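Local coordinates for protein myosin-17 (Arabidopsis thaliana, PDB 7KFL) that probably links an actin-based plant class XI motor to its cargoes through the cargo-binding globular tail, at residues F249-L254 against F376-D381; Q245-I250 against G293-E298. All blocks are in the same frame, centred on the assembly; numbering follows the deposited sequence.

Contact 1 of 2, residues F249-L254 against F376-D381; sequences FINVQL and FLLDDD
The extended tail segment that returns across the DIL domain meets helix 236-260 and runs roughly antiparallel to it, Leu378 and Asp380 coming on either side of Val252. Val252 is the central side chain, and its two methyls meet different atoms. CG1 sits 3.5 Å from the carbonyl oxygen Leu378 O. CG2, which chi1 (164°) sets beside the backbone N, presses against the tail backbone, 3.4 Å from Asp380 N, and also meets Leu378 CB at 3.8 Å. Leu378 crosses Asn251 at a slant, and its CD1 comes 3.3 Å from Asn251 ND2. Asn251 OD1 accepts a hydrogen bond from Ile302 N at the start of helix 300-309. The arrangement is consistent with the C-terminal stretch of myosin V globular tails, which wraps back over the helical bundle; here it lies without helix or strand structure on helix 236-260, where Phe249, Asn251 and Val252 are buried. At the other end Asp380 lies side by side with Phe249. Its CB approaches Phe249 CA at 3.8 Å, and OD2 comes to the ring edge in the ring plane, 3.6 Å from CD1, with carboxylate and ring planes 39° apart. The weakly positive ring edge probably suits this oxygen, which also has a long, weak ion pair with Lys175 of helix 150-186. On one face of the same ring rests Gln253 CG from the next helical turn. No hydrogen bond joins the two segments themselves. Backbone N-H groups of the tail segment bond instead to helix residues just beyond the contact: Leu378 N to Asn256 OD1, and Asp381 N to Ser248 OG.

Contact 2 of 2, residues Q245-I250 against G293-E298; sequences QIFSFI and GSAWDE
Ala295 CB lies over one face of the Phe247 ring, 3.8 Å from the ring centroid and 20° off the normal, a CH-pi contact displaced toward CG, which it meets at 3.6 Å. The carbonyl of the same residue presses in as well, with Ala295 O a close 3.0 Å from Phe247 CD2 and 3.2 Å from Phe247 CB. One turn along, Glu298 lays its CB against the helix backbone, 3.8 Å from Ser248 N. A bend at chi2 (-61°) folds its chain back, placing OE1 3.5 Å from Ser248 CB. Ser248 OG is engaged separately, accepting a hydrogen bond from Asp381 N. Behind this first shell, Trp283 of helix 267-287 meets the Phe247 ring with planes at about 30°, while Leu280, Cys284, Leu222 and Leu299 also touch the phenylalanine. Gly293, with positive phi, is the first residue after helix 289-292 to leave helical angles; residues 295-298 resume them, with weak backbone bonds, two of them to Ser294 O. With no hydrogen bond between the segments, this buried DIL-domain junction probably rests on dispersion and CH-pi packing at the ring, Ala295 O and Glu298 adding polar atoms against C-H groups.

From the N terminus, both contacts start on helix 236-260, on overlapping stretches that share Phe249 and Ile250. Contact 2 closes first, after helices 267-287 and 289-292, tying the long helix to the connection that leads into helix 300-309. Contact 1 closes a far longer loop, past helices 300-309, 319-326, 332-341 and 354-369, and brings the C-terminal tail back to the same helix before helix 388-393. Contact 2 starts and closes earlier, so the two spans cross rather than nest. Their centres lie about 10 Å apart, and the two touch directly: Asp381 OD2 approaches Gln245 NE2 at 3.1 Å, and Glu298 O packs against Asn251 CG. Helix 236-260 thus joins an internal DIL-domain turn to the returning tail.

Contact 1 of 2, residues F249-L254 against F376-D381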
# COMPACT_ATOMS: atom_id res chain seq x y z
N PHE A 249 2.25 -7.98 0.97
CA PHE A 249 1.54 -8.68 2.07
C PHE A 249 1.01 -10.03 1.58
O PHE A 249 1.21 -11.05 2.27
CB PHE A 249 0.43 -7.79 2.63
CG PHE A 249 -0.54 -8.48 3.55
CD1 PHE A 249 -0.21 -8.75 4.87
CD2 PHE A 249 -1.81 -8.83 3.11
CE1 PHE A 249 -1.11 -9.38 5.72
CE2 PHE A 249 -2.71 -9.46 3.96
CZ PHE A 249 -2.36 -9.73 5.26
N ILE A 250 0.36 -10.05 0.41
CA ILE A 250 -0.22 -11.29 -0.20
C ILE A 250 0.92 -12.28 -0.46
O ILE A 250 0.78 -13.46 -0.06
CB ILE A 250 -1.01 -10.96 -1.48
CG1 ILE A 250 -2.36 -10.31 -1.15
CG2 ILE A 250 -1.19 -12.20 -2.36
CD1 ILE A 250 -3.03 -9.63 -2.32
N ASN A 251 1.99 -11.82 -1.10
CA ASN A 251 3.19 -12.63 -1.45
C ASN A 251 3.73 -13.32 -0.19
O ASN A 251 4.08 -14.50 -0.28
CB ASN A 251 4.29 -11.77 -2.07
CG ASN A 251 5.53 -12.57 -2.39
OD1 ASN A 251 5.52 -13.40 -3.30
ND2 ASN A 251 6.59 -12.34 -1.64
N VAL A 252 3.79 -12.58 0.92
CA VAL A 252 4.33 -13.03 2.24
C VAL A 252 3.42 -14.13 2.81
O VAL A 252 3.94 -15.20 3.15
CB VAL A 252 4.46 -11.84 3.21
CG1 VAL A 252 4.64 -12.27 4.66
CG2 VAL A 252 5.59 -10.91 2.78
N GLN A 253 2.12 -13.86 2.90
CA GLN A 253 1.12 -14.77 3.53
C GLN A 253 1.10 -16.12 2.81
O GLN A 253 1.09 -17.15 3.51
CB GLN A 253 -0.27 -14.12 3.51
CG GLN A 253 -0.38 -12.91 4.44
CD GLN A 253 -0.15 -13.29 5.88
OE1 GLN A 253 -0.72 -14.26 6.38
NE2 GLN A 253 0.69 -12.54 6.56
N LEU A 254 1.12 -16.11 1.48
CA LEU A 254 1.01 -17.33 0.63
C LEU A 254 2.34 -18.09 0.63
O LEU A 254 2.31 -19.33 0.79
CB LEU A 254 0.61 -16.94 -0.79
CG LEU A 254 -0.80 -16.36 -0.94
CD1 LEU A 254 -1.07 -15.97 -2.39
CD2 LEU A 254 -1.86 -17.33 -0.44
N PHE A 376 14.57 -16.95 4.80
CA PHE A 376 13.62 -18.08 4.96
C PHE A 376 12.20 -17.53 4.87
O PHE A 376 11.70 -17.38 3.73
CB PHE A 376 13.93 -18.87 6.23
CG PHE A 376 13.16 -20.17 6.35
CD1 PHE A 376 13.29 -21.15 5.39
CD2 PHE A 376 12.32 -20.41 7.43
CE1 PHE A 376 12.59 -22.35 5.49
CE2 PHE A 376 11.62 -21.60 7.53
CZ PHE A 376 11.76 -22.57 6.56
N LEU A 377 11.57 -17.21 6.00
CA LEU A 377 10.24 -16.54 6.04
C LEU A 377 10.39 -15.13 5.46
O LEU A 377 11.46 -14.53 5.63
CB LEU A 377 9.72 -16.50 7.48
CG LEU A 377 9.40 -17.85 8.11
CD1 LEU A 377 8.93 -17.69 9.55
CD2 LEU A 377 8.35 -18.60 7.30
N LEU A 378 9.35 -14.64 4.79
CA LEU A 378 9.29 -13.27 4.21
C LEU A 378 8.58 -12.34 5.20
O LEU A 378 7.83 -12.83 6.06
CB LEU A 378 8.56 -13.31 2.87
CG LEU A 378 9.16 -14.21 1.80
CD1 LEU A 378 8.31 -14.19 0.54
CD2 LEU A 378 10.59 -13.80 1.47
N ASP A 379 8.84 -11.04 5.06
CA ASP A 379 8.14 -9.96 5.81
C ASP A 379 7.61 -8.95 4.78
O ASP A 379 8.32 -8.67 3.80
CB ASP A 379 9.06 -9.30 6.84
CG ASP A 379 8.34 -8.86 8.10
OD1 ASP A 379 7.10 -8.69 8.04
OD2 ASP A 379 9.02 -8.70 9.13
N ASP A 380 6.39 -8.45 5.00
CA ASP A 380 5.73 -7.45 4.12
C ASP A 380 6.40 -6.09 4.30
O ASP A 380 7.21 -5.94 5.23
CB ASP A 380 4.22 -7.38 4.39
CG ASP A 380 3.85 -7.02 5.82
OD1 ASP A 380 4.56 -6.20 6.43
OD2 ASP A 380 2.84 -7.57 6.31
N ASP A 381 6.05 -5.13 3.43
CA ASP A 381 6.52 -3.72 3.49
C ASP A 381 5.46 -2.89 4.22
O ASP A 381 4.42 -2.59 3.61
CB ASP A 381 6.80 -3.18 2.09
CG ASP A 381 7.46 -1.82 2.06
OD1 ASP A 381 7.88 -1.35 3.14
OD2 ASP A 381 7.54 -1.23 0.96

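Contact 2 of 2, residues Q245-I250 against G293-E298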
# COMPACT_ATOMS: atom_id res chain seq x y z
N GLN A 245 2.45 -2.41 -1.89
CA GLN A 245 2.67 -2.79 -0.46
C GLN A 245 1.68 -3.89 -0.06
O GLN A 245 2.04 -4.71 0.81
CB GLN A 245 2.55 -1.57 0.45
CG GLN A 245 3.72 -0.60 0.32
CD GLN A 245 3.90 0.28 1.53
OE1 GLN A 245 2.94 0.66 2.20
NE2 GLN A 245 5.14 0.62 1.83
N ILE A 246 0.48 -3.91 -0.65
CA ILE A 246 -0.59 -4.91 -0.34
C ILE A 246 -0.26 -6.25 -1.00
O ILE A 246 -0.49 -7.30 -0.36
CB ILE A 246 -1.98 -4.38 -0.76
CG1 ILE A 246 -2.44 -3.25 0.17
CG2 ILE A 246 -3.00 -5.50 -0.83
CD1 ILE A 246 -2.95 -3.73 1.51
N PHE A 247 0.25 -6.23 -2.24
CA PHE A 247 0.66 -7.46 -2.98
C PHE A 247 1.89 -8.06 -2.30
O PHE A 247 2.00 -9.31 -2.25
CB PHE A 247 0.88 -7.16 -4.47
CG PHE A 247 -0.35 -7.35 -5.32
CD1 PHE A 247 -1.50 -6.63 -5.07
CD2 PHE A 247 -0.36 -8.27 -6.36
CE1 PHE A 247 -2.64 -6.81 -5.85
CE2 PHE A 247 -1.49 -8.45 -7.14
CZ PHE A 247 -2.63 -7.72 -6.89
N SER A 248 2.78 -7.21 -1.77
CA SER A 248 3.87 -7.59 -0.83
C SER A 248 3.31 -8.46 0.30
O SER A 248 3.83 -9.56 0.52
CB SER A 248 4.58 -6.36 -0.30
OG SER A 248 4.95 -6.53 1.06
N PHE A 249 2.25 -7.98 0.97
CA PHE A 249 1.54 -8.68 2.07
C PHE A 249 1.01 -10.03 1.58
O PHE A 249 1.21 -11.05 2.27
CB PHE A 249 0.43 -7.79 2.63
CG PHE A 249 -0.54 -8.48 3.55
CD1 PHE A 249 -0.21 -8.75 4.87
CD2 PHE A 249 -1.81 -8.83 3.11
CE1 PHE A 249 -1.11 -9.38 5.72
CE2 PHE A 249 -2.71 -9.46 3.96
CZ PHE A 249 -2.36 -9.73 5.26
N ILE A 250 0.36 -10.05 0.41
CA ILE A 250 -0.22 -11.29 -0.20
C ILE A 250 0.92 -12.28 -0.46
O ILE A 250 0.78 -13.46 -0.06
CB ILE A 250 -1.01 -10.96 -1.48
CG1 ILE A 250 -2.36 -10.31 -1.15
CG2 ILE A 250 -1.19 -12.20 -2.36
CD1 ILE A 250 -3.03 -9.63 -2.32
N GLY A 293 1.00 -0.36 -10.53
CA GLY A 293 2.45 -0.15 -10.40
C GLY A 293 3.22 -1.42 -10.75
O GLY A 293 3.13 -1.85 -11.92
N SER A 294 3.94 -1.99 -9.78
CA SER A 294 4.69 -3.26 -9.90
C SER A 294 4.15 -4.28 -8.89
O SER A 294 4.94 -5.09 -8.37
CB SER A 294 6.17 -3.03 -9.72
OG SER A 294 6.46 -2.53 -8.42
N ALA A 295 2.84 -4.24 -8.63
CA ALA A 295 2.12 -5.13 -7.68
C ALA A 295 2.30 -6.59 -8.10
O ALA A 295 2.43 -7.44 -7.20
CB ALA A 295 0.66 -4.75 -7.61
N TRP A 296 2.30 -6.86 -9.41
CA TRP A 296 2.45 -8.23 -9.97
C TRP A 296 3.83 -8.79 -9.62
O TRP A 296 3.90 -9.97 -9.22
CB TRP A 296 2.19 -8.23 -11.49
CG TRP A 296 2.35 -9.57 -12.14
CD1 TRP A 296 3.16 -9.89 -13.19
CD2 TRP A 296 1.69 -10.79 -11.76
NE1 TRP A 296 3.05 -11.22 -13.50
CE2 TRP A 296 2.15 -11.80 -12.64
CE3 TRP A 296 0.75 -11.14 -10.78
CZ2 TRP A 296 1.71 -13.12 -12.56
CZ3 TRP A 296 0.31 -12.44 -10.70
CH2 TRP A 296 0.78 -13.42 -11.58
N ASP A 297 4.88 -7.97 -9.74
CA ASP A 297 6.30 -8.36 -9.51
C ASP A 297 6.58 -8.58 -8.02
O ASP A 297 7.61 -9.20 -7.70
CB ASP A 297 7.27 -7.34 -10.12
CG ASP A 297 7.34 -7.41 -11.63
OD1 ASP A 297 7.14 -8.51 -12.19
OD2 ASP A 297 7.61 -6.35 -12.25
N GLU A 298 5.70 -8.11 -7.13
CA GLU A 298 5.81 -8.34 -5.66
C GLU A 298 5.49 -9.80 -5.32
O GLU A 298 5.92 -10.24 -4.24
CB GLU A 298 4.91 -7.37 -4.90
CG GLU A 298 5.49 -5.97 -4.81
CD GLU A 298 6.82 -5.91 -4.09
OE1 GLU A 298 6.86 -6.35 -2.92
OE2 GLU A 298 7.81 -5.47 -4.70